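PDB 5MAL: lipase from Streptomyces rimosus, which hydrolyses triacylglycerols and other esters, with a preference for medium-length acyl chains, and also long-chain fatty acyl-CoA. Local coordinates for residues V5-S10 and V75-G80. Numbering follows the deposited sequence.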
ATOM      1  N   VAL A   5      -8.632   7.198 -11.131  1.00  8.01           N
ATOM      2  CA  VAL A   5      -8.619   5.751 -10.945  1.00  8.83           C
ATOM      3  C   VAL A   5      -7.694   5.393  -9.801  1.00  9.51           C
ATOM      4  O   VAL A   5      -6.517   5.760  -9.803  1.00  8.04           O
ATOM      5  CB  VAL A   5      -8.163   4.998 -12.181  1.00  7.02           C
ATOM      6  CG1 VAL A   5      -8.192   3.494 -11.904  1.00  7.52           C
ATOM      7  CG2 VAL A   5      -9.058   5.355 -13.388  1.00  9.31           C
ATOM      8  N   ALA A   6      -8.230   4.668  -8.829  1.00  9.01           N
ATOM      9  CA  ALA A   6      -7.429   4.241  -7.691  1.00  4.79           C
ATOM     10  C   ALA A   6      -7.192   2.742  -7.764  1.00  7.60           C
ATOM     11  O   ALA A   6      -8.102   1.940  -7.579  1.00  7.25           O
ATOM     12  CB  ALA A   6      -8.108   4.617  -6.400  1.00  6.18           C
ATOM     13  N   LEU A   7      -5.943   2.394  -8.039  1.00  6.44           N
ATOM     14  CA  LEU A   7      -5.496   1.019  -8.207  1.00  8.07           C
ATOM     15  C   LEU A   7      -4.791   0.517  -6.979  1.00  7.78           C
ATOM     16  O   LEU A   7      -4.393   1.293  -6.116  1.00  9.04           O
ATOM     17  CB  LEU A   7      -4.500   0.915  -9.361  1.00  7.85           C
ATOM     18  CG  LEU A   7      -4.881   1.577 -10.669  1.00  6.65           C
ATOM     19  CD1 LEU A   7      -3.622   1.631 -11.489  1.00  5.93           C
ATOM     20  CD2 LEU A   7      -5.966   0.741 -11.329  1.00 10.08           C
ATOM     21  N   GLY A   8      -4.572  -0.787  -6.940  1.00  6.83           N
ATOM     22  CA  GLY A   8      -3.635  -1.319  -5.983  1.00  8.57           C
ATOM     23  C   GLY A   8      -4.163  -2.418  -5.107  1.00 10.78           C
ATOM     24  O   GLY A   8      -5.140  -3.097  -5.456  1.00  8.53           O
ATOM     25  N   ASP A   9      -3.495  -2.589  -3.964  1.00  8.38           N
ATOM     26  CA  ASP A   9      -3.789  -3.688  -3.062  1.00  8.77           C
ATOM     27  C   ASP A   9      -4.553  -3.178  -1.863  1.00  7.70           C
ATOM     28  O   ASP A   9      -5.251  -2.184  -1.958  1.00  8.54           O
ATOM     29  CB  ASP A   9      -2.516  -4.400  -2.628  1.00  8.73           C
ATOM     30  CG  ASP A   9      -1.473  -3.459  -2.060  1.00  8.49           C
ATOM     31  OD1 ASP A   9      -1.829  -2.363  -1.566  1.00  9.55           O
ATOM     32  OD2 ASP A   9      -0.288  -3.835  -2.095  1.00 11.91           O
ATOM     33  N   SER A  10      -4.400  -3.857  -0.735  1.00  7.46           N
ATOM     34  CA  SER A  10      -5.248  -3.612   0.411  1.00  8.35           C
ATOM     35  C   SER A  10      -4.901  -2.296   1.090  1.00  9.16           C
ATOM     36  O   SER A  10      -5.712  -1.751   1.838  1.00  8.64           O
ATOM     37  CB  SER A  10      -5.117  -4.764   1.392  1.00  9.33           C
ATOM     38  OG  SER A  10      -3.745  -5.061   1.567  1.00 14.15           O
ATOM     39  N   VAL A  75      -4.202   8.920 -11.320  1.00  6.59           N
ATOM     40  CA  VAL A  75      -4.095   7.521 -10.969  1.00  7.23           C
ATOM     41  C   VAL A  75      -3.304   7.418  -9.673  1.00  8.19           C
ATOM     42  O   VAL A  75      -2.245   8.030  -9.537  1.00  9.36           O
ATOM     43  CB  VAL A  75      -3.390   6.692 -12.065  1.00  8.06           C
ATOM     44  CG1 VAL A  75      -3.213   5.250 -11.612  1.00  7.48           C
ATOM     45  CG2 VAL A  75      -4.166   6.757 -13.366  1.00  6.76           C
ATOM     46  N   SER A  76      -3.823   6.667  -8.714  1.00  6.44           N
ATOM     47  CA  SER A  76      -3.037   6.357  -7.527  1.00  6.71           C
ATOM     48  C   SER A  76      -2.827   4.857  -7.441  1.00  4.50           C
ATOM     49  O   SER A  76      -3.638   4.075  -7.937  1.00  6.33           O
ATOM     50  CB  SER A  76      -3.706   6.868  -6.247  1.00  6.74           C
ATOM     51  OG  SER A  76      -4.993   6.305  -6.080  1.00  6.81           O
ATOM     52  N   ILE A  77      -1.755   4.440  -6.781  1.00  5.41           N
ATOM     53  CA  ILE A  77      -1.545   3.013  -6.622  1.00  8.39           C
ATOM     54  C   ILE A  77      -0.596   2.704  -5.478  1.00  7.82           C
ATOM     55  O   ILE A  77       0.359   3.439  -5.243  1.00  6.79           O
ATOM     56  CB  ILE A  77      -1.009   2.393  -7.934  1.00  7.47           C
ATOM     57  CG1 ILE A  77      -0.968   0.864  -7.834  1.00  9.91           C
ATOM     58  CG2 ILE A  77       0.357   3.000  -8.304  1.00  6.32           C
ATOM     59  CD1 ILE A  77      -0.759   0.177  -9.182  1.00 11.01           C
ATOM     60  N   THR A  78      -0.926   1.657  -4.727  1.00  5.59           N
ATOM     61  CA  THR A  78       0.041   0.939  -3.907  1.00  4.71           C
ATOM     62  C   THR A  78       0.011  -0.480  -4.450  1.00  6.06           C
ATOM     63  O   THR A  78      -1.042  -1.072  -4.557  1.00  7.64           O
ATOM     64  CB  THR A  78      -0.288   0.944  -2.383  1.00  7.87           C
ATOM     65  OG1 THR A  78      -1.571   0.358  -2.169  1.00  7.10           O
ATOM     66  CG2 THR A  78      -0.290   2.354  -1.816  1.00  6.22           C
ATOM     67  N   ILE A  79       1.152  -1.006  -4.875  1.00  7.85           N
ATOM     68  CA  ILE A  79       1.186  -2.396  -5.327  1.00  8.41           C
ATOM     69  C   ILE A  79       2.600  -2.904  -5.219  1.00  8.04           C
ATOM     70  O   ILE A  79       3.553  -2.131  -5.317  1.00 10.48           O
ATOM     71  CB  ILE A  79       0.689  -2.566  -6.784  1.00  6.83           C
ATOM     72  CG1 ILE A  79       0.290  -4.022  -7.056  1.00  8.21           C
ATOM     73  CG2 ILE A  79       1.739  -2.098  -7.776  1.00 11.62           C
ATOM     74  CD1 ILE A  79      -0.954  -4.484  -6.302  1.00 10.41           C
ATOM     75  N   GLY A  80       2.733  -4.202  -4.971  1.00  8.29           N
ATOM     76  CA  GLY A  80       4.047  -4.806  -4.871  1.00 10.74           C
ATOM     77  C   GLY A  80       4.257  -5.566  -3.583  1.00 10.20           C
ATOM     78  O   GLY A  80       5.049  -6.505  -3.538  1.00 15.72           O
TER
HETATM   79  O   HOH W   1      -4.887   3.861  -5.105  1.00  9.23           O
HETATM   80  O   HOH W   2       0.622  -5.704  -3.722  1.00 11.23           O
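D9 meets T78 twice, just beyond the paired part of two parallel strands. Its backbone N donates to T78 O at 2.9 Å, with a bent N-H...O angle of 140°, while T78 OG1 donates to D9 OD1 at 2.8 Å. That hydroxyl arrives from above the carboxylate plane, 39° out of it, the two side chains crossing at about a right angle. Further back, strand 5-8 is laced to strand 75-78 by S76 N to V5 O at 3.0 Å, within the carbonyl plane, and by L7 N to S76 O at 2.9 Å. On the opposite face from A6 and S76, L7 CD1 lies 3.6 Å from V75 CG1 and L7 CB 3.8 Å from I77 CD1. G8 CA passes 3.0 Å from T78 O, a spot where a CB would collide.

Two waters extend these contacts. One donates to L7 O and bonds S76 OG, which is also hydrogen-bonded to Y4 OH. The other donates to D9 OD2 and accepts from G80 N; OD2 is also hydrogen-bonded to Y141 OH. D9 CG sits between its own backbone N and carbonyl carbon (chi1 53°), a torsion that also lets OD1 accept from Y11 N and cap the helix that begins at S10. An alanine here, lacking both oxygens, would probably leave the helix start without its side-chain cap and T78 OG1 with S12 OG but no carboxylate to donate to.

S10, the nucleophile, makes no contact with 75-80; its OG bonds H216 NE2. G8-D9-S10 belongs to the GDSL-family nucleophile motif of the SGNH hydrolase fold: strand 3-8 of the central parallel sheet delivers the serine to the start of a helix, with D9 tied to the neighbouring strand 74-78.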